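Local coordinates for protein tyrocidine synthetase 3 (Brevibacillus brevis, PDB 2JGP) that takes part in nonribosomal synthesis of the antibiotic tyrocidine, with a carrier domain for phosphopantetheine-bound intermediates followed by a condensation domain that forms peptide bonds, at residues Glu316-Leu321 against Met331-Ala336; Thr327-Val332 against Phe432-Ser437; Arg142-His147 against Pro200-Ser205; Thr218-Ser223 against Val228-Leu233. One frame throughout, in Å; residues are numbered along the deposited sequence.

Contact 1 of 4, residues Glu316-Leu321 against Met331-Ala336; sequences EGLHQL and MVLLAA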
loop_
_atom_site.group_PDB
_atom_site.type_symbol
_atom_site.label_atom_id
_atom_site.label_comp_id
_atom_site.label_asym_id
_atom_site.label_seq_id
_atom_site.Cartn_x
_atom_site.Cartn_y
_atom_site.Cartn_z
ATOM N N GLU A 316 -6.002 -14.355 -18.612
ATOM C CA GLU A 316 -4.924 -14.374 -19.599
ATOM C C GLU A 316 -5.061 -13.222 -20.598
ATOM O O GLU A 316 -4.073 -12.590 -20.960
ATOM C CB GLU A 316 -4.912 -15.709 -20.337
ATOM C CG GLU A 316 -3.671 -15.927 -21.167
ATOM C CD GLU A 316 -3.698 -17.238 -21.919
ATOM O OE1 GLU A 316 -2.727 -18.014 -21.780
ATOM O OE2 GLU A 316 -4.685 -17.494 -22.648
ATOM N N GLY A 317 -6.287 -12.953 -21.040
ATOM C CA GLY A 317 -6.542 -11.851 -21.961
ATOM C C GLY A 317 -6.182 -10.501 -21.372
ATOM O O GLY A 317 -5.634 -9.643 -22.060
ATOM N N LEU A 318 -6.496 -10.310 -20.088
ATOM C CA LEU A 318 -6.159 -9.071 -19.394
ATOM C C LEU A 318 -4.645 -8.890 -19.304
ATOM O O LEU A 318 -4.131 -7.792 -19.545
ATOM C CB LEU A 318 -6.804 -9.046 -17.999
ATOM C CG LEU A 318 -8.331 -8.930 -18.020
ATOM C CD1 LEU A 318 -8.935 -9.217 -16.642
ATOM C CD2 LEU A 318 -8.754 -7.556 -18.509
ATOM N N HIS A 319 -3.932 -9.968 -18.981
ATOM C CA HIS A 319 -2.462 -9.949 -18.993
ATOM C C HIS A 319 -1.917 -9.545 -20.360
ATOM O O HIS A 319 -1.025 -8.704 -20.449
ATOM C CB HIS A 319 -1.881 -11.311 -18.587
ATOM C CG HIS A 319 -1.779 -11.508 -17.107
ATOM N ND1 HIS A 319 -0.842 -10.853 -16.334
ATOM C CD2 HIS A 319 -2.498 -12.278 -16.256
ATOM C CE1 HIS A 319 -0.986 -11.217 -15.071
ATOM N NE2 HIS A 319 -1.987 -12.075 -14.997
ATOM N N GLN A 320 -2.460 -10.135 -21.422
ATOM C CA GLN A 320 -2.000 -9.826 -22.776
ATOM C C GLN A 320 -2.362 -8.392 -23.180
ATOM O O GLN A 320 -1.596 -7.738 -23.888
ATOM C CB GLN A 320 -2.560 -10.832 -23.783
ATOM C CG GLN A 320 -2.051 -12.259 -23.587
ATOM C CD GLN A 320 -0.641 -12.492 -24.135
ATOM O OE1 GLN A 320 0.099 -11.549 -24.435
ATOM N NE2 GLN A 320 -0.271 -13.763 -24.274
ATOM N N LEU A 321 -3.517 -7.898 -22.724
ATOM C CA LEU A 321 -3.904 -6.506 -22.991
ATOM C C LEU A 321 -2.908 -5.534 -22.353
ATOM O O LEU A 321 -2.513 -4.535 -22.970
ATOM C CB LEU A 321 -5.320 -6.212 -22.476
ATOM C CG LEU A 321 -5.775 -4.754 -22.643
ATOM C CD1 LEU A 321 -5.770 -4.337 -24.105
ATOM C CD2 LEU A 321 -7.144 -4.545 -22.022
ATOM N N MET A 331 -2.824 -1.536 -13.762
ATOM C CA MET A 331 -3.365 -0.365 -14.461
ATOM C C MET A 331 -4.610 -0.686 -15.289
ATOM O O MET A 331 -5.555 0.098 -15.323
ATOM C CB MET A 331 -2.309 0.260 -15.370
ATOM C CG MET A 331 -1.172 0.973 -14.643
ATOM S SD MET A 331 0.142 1.367 -15.818
ATOM C CE MET A 331 1.438 1.942 -14.711
ATOM N N VAL A 332 -4.592 -1.826 -15.969
ATOM C CA VAL A 332 -5.716 -2.257 -16.799
ATOM C C VAL A 332 -6.961 -2.421 -15.927
ATOM O O VAL A 332 -8.030 -1.892 -16.235
ATOM C CB VAL A 332 -5.396 -3.588 -17.517
ATOM C CG1 VAL A 332 -6.653 -4.174 -18.178
ATOM C CG2 VAL A 332 -4.271 -3.388 -18.547
ATOM N N LEU A 333 -6.799 -3.135 -14.818
ATOM C CA LEU A 333 -7.895 -3.362 -13.870
ATOM C C LEU A 333 -8.395 -2.064 -13.222
ATOM O O LEU A 333 -9.606 -1.870 -13.062
ATOM C CB LEU A 333 -7.462 -4.348 -12.793
ATOM C CG LEU A 333 -7.065 -5.743 -13.260
ATOM C CD1 LEU A 333 -6.523 -6.543 -12.090
ATOM C CD2 LEU A 333 -8.235 -6.453 -13.916
ATOM N N LEU A 334 -7.474 -1.180 -12.845
ATOM C CA LEU A 334 -7.864 0.120 -12.302
ATOM C C LEU A 334 -8.653 0.908 -13.337
ATOM O O LEU A 334 -9.649 1.559 -13.013
ATOM C CB LEU A 334 -6.638 0.926 -11.853
ATOM C CG LEU A 334 -6.905 2.344 -11.328
ATOM C CD1 LEU A 334 -7.891 2.330 -10.144
ATOM C CD2 LEU A 334 -5.587 3.008 -10.949
ATOM N N ALA A 335 -8.190 0.858 -14.584
ATOM C CA ALA A 335 -8.881 1.503 -15.686
ATOM C C ALA A 335 -10.292 0.932 -15.843
ATOM O O ALA A 335 -11.259 1.682 -15.937
ATOM C CB ALA A 335 -8.081 1.335 -16.983
ATOM N N ALA A 336 -10.405 -0.397 -15.855
ATOM C CA ALA A 336 -11.703 -1.070 -15.965
ATOM C C ALA A 336 -12.602 -0.734 -14.774
ATOM O O ALA A 336 -13.817 -0.592 -14.914
ATOM C CB ALA A 336 -11.516 -2.587 -16.069
#
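L318 and L321 on one helix close over V332 and L333 on the next. These are two consecutive helices, 312-325 and 329-345, joined by a short loop and packed nearly at right angles in the condensation domain: the axes of the short segments run at 105° and come within 10.2 Å. The contact across the segments is apolar throughout, and all four side chains are buried. V332 is the middle piece. Its CG1 branch lies anti to the backbone N (chi1 170°), which brings it within reach of both leucines, one helical turn apart, so that it meets CD2 of L321 at 3.9 Å and CD2 of L318 at 4.0 Å. L318 divides its methyl groups between two partners: while CD2 goes to V332, CD1 passes on to CD2 of L333 at 3.9 Å, the two leucine side chains crossing at about a right angle. L333 starts off beside the interface rather than into it, and only its CD2 end takes part. Helix 489-508 also packs on the leucines, I506 touching both L318 and L321, and L333 also touches F432 and F434 of strand 430-435.

Polar bonds stay within the helices or leave for other parts. L321 N bonds to G317 O at 2.8 Å and A336 N to V332 O at the same length, so both backbones run as regular alpha-helix past the leucine-valine junction. On the flank H319 turns from the interface, and its NE2 is hydrogen-bonded to E471 OE2.

Contact 2 of 4, residues Thr327-Val332 against Phe432-Ser437; sequences TTLYMV and FTFQNS
Y330 presents one face of its ring to the edge of F432, a T-shaped pair with centroids 5.3 Å apart and planes at 78°. The touching atom is F432 CE2, 3.8 Å above the tyrosine plane and displaced toward the ring's rim, with Y330 CE1 its nearest carbon. Both aromatic side chains leave their backbones anti to the N (chi1 -178° in Y330, 171° in F432), and they run antiparallel alongside one another. This is the tight part of the contact, and F434 extends it: its CB packs on Y330 CD1 at 3.7 Å, while the far corner of its ring, CZ, meets CD2 of L329 at 3.6 Å. L329 and F434 cross at about a right angle, and L329 carries the packing on to L318 of the preceding helix.

Toward the phenol end the contact becomes wetter. A water lies in the plane of the Y330 ring, 2.7 Å from Y330 OH, and donates to F432 O at 2.8 Å; the tyrosine hydroxyl is thus tied to the strand backbone through one solvent molecule, with no direct bond between the segments. T433 points from the helix, its OG1 bonded to S468 OG of the neighbouring strand. Past the strand's end N436 is exposed. At the helix start, T328 is the N-cap, OG1 accepting from M331 N at 3.1 Å. Helix 329-345 packed by its first turn on strand 430-435 is the helix-on-sheet layering of the chloramphenicol acetyltransferase-like fold, here in the C-terminal half of the condensation domain.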
loop_
_atom_site.group_PDB
_atom_site.type_symbol
_atom_site.label_atom_id
_atom_site.label_comp_id
_atom_site.label_asym_id
_atom_site.label_seq_id
_atom_site.Cartn_x
_atom_site.Cartn_y
_atom_site.Cartn_z
ATOM N N THR A 327 1.261 -1.351 -20.329
ATOM C CA THR A 327 0.782 -1.082 -18.981
ATOM C C THR A 327 0.965 -2.317 -18.112
ATOM O O THR A 327 1.423 -3.363 -18.582
ATOM C CB THR A 327 -0.710 -0.667 -18.979
ATOM O OG1 THR A 327 -1.514 -1.714 -19.538
ATOM C CG2 THR A 327 -0.915 0.611 -19.773
ATOM N N THR A 328 0.633 -2.176 -16.834
ATOM C CA THR A 328 0.627 -3.287 -15.905
ATOM C C THR A 328 -0.800 -3.808 -15.804
ATOM O O THR A 328 -1.750 -3.089 -16.113
ATOM C CB THR A 328 1.123 -2.850 -14.507
ATOM O OG1 THR A 328 0.260 -1.836 -13.978
ATOM C CG2 THR A 328 2.564 -2.305 -14.586
ATOM N N LEU A 329 -0.954 -5.057 -15.380
ATOM C CA LEU A 329 -2.281 -5.607 -15.124
ATOM C C LEU A 329 -3.010 -4.736 -14.107
ATOM O O LEU A 329 -4.193 -4.451 -14.257
ATOM C CB LEU A 329 -2.187 -7.051 -14.627
ATOM C CG LEU A 329 -3.514 -7.723 -14.266
ATOM C CD1 LEU A 329 -4.518 -7.646 -15.419
ATOM C CD2 LEU A 329 -3.268 -9.160 -13.852
ATOM N N TYR A 330 -2.282 -4.285 -13.088
ATOM C CA TYR A 330 -2.816 -3.334 -12.120
ATOM C C TYR A 330 -3.509 -2.153 -12.802
ATOM O O TYR A 330 -4.640 -1.806 -12.458
ATOM C CB TYR A 330 -1.682 -2.811 -11.227
ATOM C CG TYR A 330 -2.128 -1.845 -10.164
ATOM C CD1 TYR A 330 -2.359 -2.279 -8.864
ATOM C CD2 TYR A 330 -2.314 -0.496 -10.453
ATOM C CE1 TYR A 330 -2.768 -1.400 -7.881
ATOM C CE2 TYR A 330 -2.724 0.391 -9.481
ATOM C CZ TYR A 330 -2.952 -0.070 -8.197
ATOM O OH TYR A 330 -3.351 0.800 -7.222
ATOM N N MET A 331 -2.824 -1.536 -13.762
ATOM C CA MET A 331 -3.365 -0.365 -14.461
ATOM C C MET A 331 -4.610 -0.686 -15.289
ATOM O O MET A 331 -5.555 0.098 -15.323
ATOM C CB MET A 331 -2.309 0.260 -15.370
ATOM C CG MET A 331 -1.172 0.973 -14.643
ATOM S SD MET A 331 0.142 1.367 -15.818
ATOM C CE MET A 331 1.438 1.942 -14.711
ATOM N N VAL A 332 -4.592 -1.826 -15.969
ATOM C CA VAL A 332 -5.716 -2.257 -16.799
ATOM C C VAL A 332 -6.961 -2.421 -15.927
ATOM O O VAL A 332 -8.030 -1.892 -16.235
ATOM C CB VAL A 332 -5.396 -3.588 -17.517
ATOM C CG1 VAL A 332 -6.653 -4.174 -18.178
ATOM C CG2 VAL A 332 -4.271 -3.388 -18.547
ATOM N N PHE A 432 -9.281 0.626 -4.426
ATOM C CA PHE A 432 -8.933 -0.463 -5.336
ATOM C C PHE A 432 -7.603 -1.062 -4.903
ATOM O O PHE A 432 -6.656 -0.318 -4.650
ATOM C CB PHE A 432 -8.827 0.067 -6.769
ATOM C CG PHE A 432 -8.274 -0.929 -7.742
ATOM C CD1 PHE A 432 -9.107 -1.852 -8.350
ATOM C CD2 PHE A 432 -6.919 -0.951 -8.043
ATOM C CE1 PHE A 432 -8.603 -2.782 -9.243
ATOM C CE2 PHE A 432 -6.405 -1.880 -8.941
ATOM C CZ PHE A 432 -7.247 -2.796 -9.537
ATOM N N THR A 433 -7.538 -2.390 -4.800
ATOM C CA THR A 433 -6.265 -3.090 -4.537
ATOM C C THR A 433 -6.077 -4.290 -5.459
ATOM O O THR A 433 -7.046 -4.871 -5.933
ATOM C CB THR A 433 -6.138 -3.582 -3.073
ATOM O OG1 THR A 433 -7.028 -4.684 -2.841
ATOM C CG2 THR A 433 -6.441 -2.461 -2.086
ATOM N N PHE A 434 -4.819 -4.651 -5.707
ATOM C CA PHE A 434 -4.489 -5.834 -6.510
ATOM C C PHE A 434 -3.341 -6.590 -5.838
ATOM O O PHE A 434 -2.320 -5.994 -5.501
ATOM C CB PHE A 434 -4.132 -5.430 -7.947
ATOM C CG PHE A 434 -3.613 -6.566 -8.793
ATOM C CD1 PHE A 434 -4.418 -7.661 -9.076
ATOM C CD2 PHE A 434 -2.316 -6.545 -9.297
ATOM C CE1 PHE A 434 -3.946 -8.716 -9.842
ATOM C CE2 PHE A 434 -1.836 -7.597 -10.071
ATOM C CZ PHE A 434 -2.654 -8.685 -10.343
ATOM N N GLN A 435 -3.523 -7.894 -5.623
ATOM C CA GLN A 435 -2.534 -8.719 -4.915
ATOM C C GLN A 435 -2.253 -10.016 -5.678
ATOM O O GLN A 435 -2.997 -10.373 -6.593
ATOM C CB GLN A 435 -3.023 -9.056 -3.499
ATOM C CG GLN A 435 -3.772 -7.931 -2.767
ATOM C CD GLN A 435 -5.288 -8.005 -2.940
ATOM O OE1 GLN A 435 -5.896 -7.169 -3.616
ATOM N NE2 GLN A 435 -5.901 -9.011 -2.327
ATOM N N ASN A 436 -1.184 -10.715 -5.287
ATOM C CA ASN A 436 -0.797 -11.994 -5.901
ATOM C C ASN A 436 -0.888 -13.174 -4.921
ATOM O O ASN A 436 0.131 -13.787 -4.585
ATOM C CB ASN A 436 0.631 -11.907 -6.466
ATOM C CG ASN A 436 0.702 -11.157 -7.786
ATOM O OD1 ASN A 436 1.367 -10.125 -7.889
ATOM N ND2 ASN A 436 0.029 -11.681 -8.807
ATOM N N SER A 437 -2.105 -13.485 -4.472
ATOM C CA SER A 437 -2.370 -14.658 -3.620
ATOM C C SER A 437 -1.507 -14.678 -2.353
ATOM O O SER A 437 -0.876 -13.677 -2.016
ATOM C CB SER A 437 -2.153 -15.950 -4.422
ATOM O OG SER A 437 -2.645 -17.083 -3.725
HETATM O O HOH W 1 -3.837 -0.256 -4.748
#

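Contact 3 of 4, residues Arg142-His147 against Pro200-Ser205; sequences RLIARH and PLIRVS
The P200 ring, which follows a cis peptide bond, turns its CG toward I144 CD1, 4.5 Å away, a loose contact. The other flat group, the imidazole of H147, lies away from the proline, on the first residue to leave helical backbone angles. One face of that ring is covered by R146 CG, 3.8 Å above the plane and over its centre. Its NE2 is hydrogen-bonded to E236 OE1, and the same carboxylate oxygen forms a salt bridge with R146 NE, so a single acidic group from helix 227-241 holds both the ring and the arginine whose CG covers it.

The second touch is I144 CG1 on I202 CG2, at 4.2 Å. In I144, CG1 stands beside the backbone N (chi1 -67°) and the chain runs on nearly straight to CD1, so one branch serves both partners: its root meets I202 and its tip meets P200. No hydrogen bond links the two segments, and the buried surface is modest.

This is where helix 133-146 lies against the mixed sheet in the N-terminal half of the condensation domain, at the point where strand 202-210 begins. L201, the centre of an inverse gamma turn, swings the chain from P200 into that strand; the bond across the turn, I202 N to P200 O, is weak at 3.1 Å. I144 also touches V169 and F171. Its carbonyl, near the helix end, accepts from R151 NE, while L143, one residue earlier, packs on W237 and L240 of helix 227-241.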
loop_
_atom_site.group_PDB
_atom_site.type_symbol
_atom_site.label_atom_id
_atom_site.label_comp_id
_atom_site.label_asym_id
_atom_site.label_seq_id
_atom_site.Cartn_x
_atom_site.Cartn_y
_atom_site.Cartn_z
ATOM N N ARG A 142 13.115 -13.032 20.404
ATOM C CA ARG A 142 14.113 -12.691 19.390
ATOM C C ARG A 142 13.572 -11.679 18.379
ATOM O O ARG A 142 14.278 -10.746 18.013
ATOM C CB ARG A 142 14.622 -13.945 18.673
ATOM C CG ARG A 142 15.563 -14.800 19.517
ATOM C CD ARG A 142 16.265 -15.856 18.677
ATOM N NE ARG A 142 17.371 -16.493 19.395
ATOM C CZ ARG A 142 17.240 -17.432 20.332
ATOM N NH1 ARG A 142 16.039 -17.872 20.701
ATOM N NH2 ARG A 142 18.323 -17.935 20.914
ATOM N N LEU A 143 12.322 -11.854 17.944
ATOM C CA LEU A 143 11.681 -10.901 17.026
ATOM C C LEU A 143 11.637 -9.508 17.626
ATOM O O LEU A 143 11.925 -8.520 16.945
ATOM C CB LEU A 143 10.245 -11.320 16.684
ATOM C CG LEU A 143 9.994 -12.373 15.601
ATOM C CD1 LEU A 143 8.486 -12.517 15.419
ATOM C CD2 LEU A 143 10.661 -11.997 14.281
ATOM N N ILE A 144 11.245 -9.441 18.898
ATOM C CA ILE A 144 11.178 -8.179 19.631
ATOM C C ILE A 144 12.562 -7.541 19.740
ATOM O O ILE A 144 12.701 -6.337 19.556
ATOM C CB ILE A 144 10.571 -8.380 21.036
ATOM C CG1 ILE A 144 9.093 -8.777 20.922
ATOM C CG2 ILE A 144 10.691 -7.105 21.860
ATOM C CD1 ILE A 144 8.517 -9.376 22.195
ATOM N N ALA A 145 13.582 -8.351 20.030
ATOM C CA ALA A 145 14.968 -7.869 20.042
ATOM C C ALA A 145 15.411 -7.367 18.664
ATOM O O ALA A 145 16.126 -6.368 18.562
ATOM C CB ALA A 145 15.915 -8.969 20.524
ATOM N N ARG A 146 14.977 -8.062 17.615
ATOM C CA ARG A 146 15.384 -7.753 16.239
ATOM C C ARG A 146 14.768 -6.473 15.681
ATOM O O ARG A 146 15.448 -5.700 15.002
ATOM C CB ARG A 146 15.028 -8.928 15.318
ATOM C CG ARG A 146 15.229 -8.681 13.827
ATOM C CD ARG A 146 14.997 -9.975 13.054
ATOM N NE ARG A 146 14.925 -9.772 11.606
ATOM C CZ ARG A 146 15.981 -9.569 10.823
ATOM N NH1 ARG A 146 17.200 -9.482 11.336
ATOM N NH2 ARG A 146 15.808 -9.418 9.520
ATOM N N HIS A 147 13.481 -6.266 15.945
ATOM C CA HIS A 147 12.724 -5.190 15.309
ATOM C C HIS A 147 12.450 -4.050 16.282
ATOM O O HIS A 147 11.668 -4.210 17.217
ATOM C CB HIS A 147 11.408 -5.747 14.755
ATOM C CG HIS A 147 11.592 -6.729 13.642
ATOM N ND1 HIS A 147 12.126 -6.376 12.420
ATOM C CD2 HIS A 147 11.326 -8.054 13.566
ATOM C CE1 HIS A 147 12.179 -7.441 11.641
ATOM N NE2 HIS A 147 11.698 -8.472 12.310
ATOM N N PRO A 200 6.521 -3.798 24.829
ATOM C CA PRO A 200 6.247 -3.959 23.407
ATOM C C PRO A 200 4.758 -3.822 23.069
ATOM O O PRO A 200 3.895 -4.280 23.831
ATOM C CB PRO A 200 6.716 -5.384 23.137
ATOM C CG PRO A 200 6.412 -6.101 24.400
ATOM C CD PRO A 200 6.619 -5.104 25.508
ATOM N N LEU A 201 4.464 -3.206 21.931
ATOM C CA LEU A 201 3.087 -3.108 21.448
ATOM C C LEU A 201 2.710 -4.339 20.619
ATOM O O LEU A 201 2.129 -4.233 19.537
ATOM C CB LEU A 201 2.891 -1.819 20.652
ATOM C CG LEU A 201 3.096 -0.574 21.513
ATOM C CD1 LEU A 201 3.300 0.659 20.658
ATOM C CD2 LEU A 201 1.922 -0.396 22.481
ATOM N N ILE A 202 3.050 -5.509 21.149
ATOM C CA ILE A 202 2.653 -6.779 20.566
ATOM C C ILE A 202 2.349 -7.707 21.724
ATOM O O ILE A 202 3.030 -7.665 22.756
ATOM C CB ILE A 202 3.749 -7.372 19.638
ATOM C CG1 ILE A 202 3.277 -8.691 19.011
ATOM C CG2 ILE A 202 5.056 -7.585 20.395
ATOM C CD1 ILE A 202 4.106 -9.152 17.809
ATOM N N ARG A 203 1.310 -8.521 21.568
ATOM C CA ARG A 203 0.972 -9.523 22.576
ATOM C C ARG A 203 0.602 -10.830 21.894
ATOM O O ARG A 203 0.143 -10.845 20.745
ATOM C CB ARG A 203 -0.138 -9.040 23.518
ATOM C CG ARG A 203 -1.332 -8.382 22.854
ATOM C CD ARG A 203 -2.417 -8.056 23.882
ATOM N NE ARG A 203 -2.126 -6.853 24.670
ATOM C CZ ARG A 203 -2.821 -5.715 24.638
ATOM N NH1 ARG A 203 -3.889 -5.580 23.866
ATOM N NH2 ARG A 203 -2.448 -4.694 25.397
ATOM N N VAL A 204 0.850 -11.926 22.600
ATOM C CA VAL A 204 0.685 -13.252 22.031
ATOM C C VAL A 204 0.032 -14.166 23.063
ATOM O O VAL A 204 0.439 -14.191 24.225
ATOM C CB VAL A 204 2.047 -13.828 21.587
ATOM C CG1 VAL A 204 1.879 -15.200 20.921
ATOM C CG2 VAL A 204 2.740 -12.860 20.637
ATOM N N SER A 205 -0.999 -14.891 22.630
ATOM C CA SER A 205 -1.601 -15.952 23.426
ATOM C C SER A 205 -1.511 -17.262 22.648
ATOM O O SER A 205 -1.882 -17.317 21.473
ATOM C CB SER A 205 -3.060 -15.633 23.754
ATOM O OG SER A 205 -3.163 -14.512 24.618
#

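Contact 4 of 4, residues Thr218-Ser223 against Val228-Leu233; sequences TDMHHS and VSSGIL
M220 reaches L233 by a bent path: CG sits between the backbone N and the carbonyl carbon (chi1 67°), the next bond is extended, and a turn at the sulfur (chi3 82°) folds the methyl group back. As a result SD and CE both stand 3.6 Å from the same atom, CD2 of L233, and the two side chains meet tip to tip. L233 has torsions well off the staggered positions (chi1 -100°), so its conformation is probably somewhat strained or less certain. At the margin, CE of M220 lies 4.4 Å from S230 OG, a loose touch; that hydroxyl is bonded to D226 O, just before the helix.

Across the segments there are no hydrogen bonds, yet the strand end carrying M220 has several polar bonds of its own. D219 uses its carboxylate on N120 ND2 and M121 N, just ahead of strand 123-129. After M220 comes H221, whose ND1 accepts from S223 N at 3.1 Å, the amide tilted from the ring plane, and also lies 2.8 Å from S223 OG in a hydrogen bond of undecided direction. With NE2 bonded to D110 OD2, both nitrogens of the imidazole have partners, which fixes the ring's rotation and ties down the turn that follows the strand. M220 also packs on I202 of the neighbouring strand 202-210, and L233 on V368. Segment 218-223 runs into the loop that leads to helix 227-241; its sequence, from H221 and H222 to D226, fits the HHxxxDG signature that marks the active-site region of condensation domains.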
loop_
_atom_site.group_PDB
_atom_site.type_symbol
_atom_site.label_atom_id
_atom_site.label_comp_id
_atom_site.label_asym_id
_atom_site.label_seq_id
_atom_site.Cartn_x
_atom_site.Cartn_y
_atom_site.Cartn_z
ATOM N N THR A 218 -2.125 -13.502 17.940
ATOM C CA THR A 218 -1.153 -12.414 17.967
ATOM C C THR A 218 -1.875 -11.101 17.685
ATOM O O THR A 218 -2.771 -11.046 16.844
ATOM C CB THR A 218 -0.031 -12.635 16.931
ATOM O OG1 THR A 218 0.608 -13.901 17.168
ATOM C CG2 THR A 218 1.009 -11.518 17.008
ATOM N N ASP A 219 -1.505 -10.052 18.410
ATOM C CA ASP A 219 -2.074 -8.726 18.178
ATOM C C ASP A 219 -0.976 -7.694 18.357
ATOM O O ASP A 219 -0.045 -7.893 19.138
ATOM C CB ASP A 219 -3.233 -8.456 19.134
ATOM C CG ASP A 219 -4.126 -7.303 18.684
ATOM O OD1 ASP A 219 -3.831 -6.639 17.665
ATOM O OD2 ASP A 219 -5.151 -7.076 19.357
ATOM N N MET A 220 -1.080 -6.602 17.608
ATOM C CA MET A 220 -0.119 -5.519 17.708
ATOM C C MET A 220 -0.800 -4.251 17.265
ATOM O O MET A 220 -1.863 -4.301 16.630
ATOM C CB MET A 220 1.137 -5.804 16.865
ATOM C CG MET A 220 0.929 -5.828 15.355
ATOM S SD MET A 220 2.299 -6.599 14.443
ATOM C CE MET A 220 1.885 -8.338 14.617
ATOM N N HIS A 221 -0.204 -3.118 17.619
ATOM C CA HIS A 221 -0.808 -1.837 17.332
ATOM C C HIS A 221 -0.334 -1.330 15.971
ATOM O O HIS A 221 0.840 -1.449 15.637
ATOM C CB HIS A 221 -0.481 -0.829 18.426
ATOM C CG HIS A 221 -1.346 0.387 18.380
ATOM N ND1 HIS A 221 -1.032 1.490 17.616
ATOM C CD2 HIS A 221 -2.535 0.659 18.966
ATOM C CE1 HIS A 221 -1.979 2.399 17.751
ATOM N NE2 HIS A 221 -2.902 1.921 18.566
ATOM N N HIS A 222 -1.255 -0.763 15.195
ATOM C CA HIS A 222 -0.957 -0.377 13.810
ATOM C C HIS A 222 0.079 0.750 13.692
ATOM O O HIS A 222 0.612 0.981 12.604
ATOM C CB HIS A 222 -2.241 0.018 13.061
ATOM C CG HIS A 222 -2.224 -0.349 11.606
ATOM N ND1 HIS A 222 -1.134 -0.116 10.796
ATOM C CD2 HIS A 222 -3.154 -0.947 10.824
ATOM C CE1 HIS A 222 -1.402 -0.535 9.571
ATOM N NE2 HIS A 222 -2.615 -1.055 9.563
ATOM N N SER A 223 0.365 1.441 14.794
ATOM C CA SER A 223 1.393 2.496 14.818
ATOM C C SER A 223 2.820 1.970 14.634
ATOM O O SER A 223 3.730 2.739 14.308
ATOM C CB SER A 223 1.319 3.290 16.130
ATOM O OG SER A 223 1.565 2.445 17.244
ATOM N N VAL A 228 2.298 -5.618 5.276
ATOM C CA VAL A 228 3.591 -6.170 4.881
ATOM C C VAL A 228 4.422 -6.576 6.107
ATOM O O VAL A 228 5.049 -7.633 6.093
ATOM C CB VAL A 228 4.383 -5.189 3.988
ATOM C CG1 VAL A 228 5.842 -5.599 3.877
ATOM C CG2 VAL A 228 3.749 -5.098 2.603
ATOM N N SER A 229 4.421 -5.753 7.161
ATOM C CA SER A 229 5.209 -6.073 8.360
ATOM C C SER A 229 4.727 -7.368 9.024
ATOM O O SER A 229 5.543 -8.173 9.474
ATOM C CB SER A 229 5.187 -4.937 9.382
ATOM O OG SER A 229 5.598 -3.706 8.819
ATOM N N SER A 230 3.410 -7.572 9.071
ATOM C CA SER A 230 2.841 -8.810 9.617
ATOM C C SER A 230 3.306 -10.038 8.846
ATOM O O SER A 230 3.560 -11.089 9.441
ATOM C CB SER A 230 1.310 -8.753 9.633
ATOM O OG SER A 230 0.870 -7.650 10.397
ATOM N N GLY A 231 3.435 -9.905 7.526
ATOM C CA GLY A 231 3.969 -10.985 6.699
ATOM C C GLY A 231 5.412 -11.293 7.055
ATOM O O GLY A 231 5.790 -12.457 7.190
ATOM N N ILE A 232 6.208 -10.240 7.219
ATOM C CA ILE A 232 7.609 -10.350 7.633
ATOM C C ILE A 232 7.707 -11.033 8.998
ATOM O O ILE A 232 8.451 -12.001 9.164
ATOM C CB ILE A 232 8.292 -8.945 7.680
ATOM C CG1 ILE A 232 8.386 -8.345 6.276
ATOM C CG2 ILE A 232 9.699 -9.025 8.266
ATOM C CD1 ILE A 232 8.856 -6.910 6.264
ATOM N N LEU A 233 6.928 -10.539 9.959
ATOM C CA LEU A 233 6.876 -11.110 11.311
ATOM C C LEU A 233 6.526 -12.601 11.322
ATOM O O LEU A 233 7.153 -13.386 12.046
ATOM C CB LEU A 233 5.861 -10.341 12.164
ATOM C CG LEU A 233 6.349 -9.267 13.153
ATOM C CD1 LEU A 233 7.681 -8.651 12.817
ATOM C CD2 LEU A 233 5.273 -8.203 13.326
#

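Overall arrangement
Along the chain the order is contact 3, contact 4, contact 1, contact 2, the last two overlapping at M331 and V332. They form two clusters inside the condensation domain. Contacts 3 and 4 have centres 10 Å apart and share a sheet, strands 202-210 and 213-220 being antiparallel neighbours joined by R203 N to D219 O at 2.9 Å. Contacts 1 and 2 have centres 8 Å apart, share helix 329-345, and lie by the second sheet, which includes strand 430-435. Between clusters the centres lie 23 to 40 Å apart without touching. This matches the two-lobed architecture of such domains, with the HHxxxDG loop of contact 4 in the first lobe.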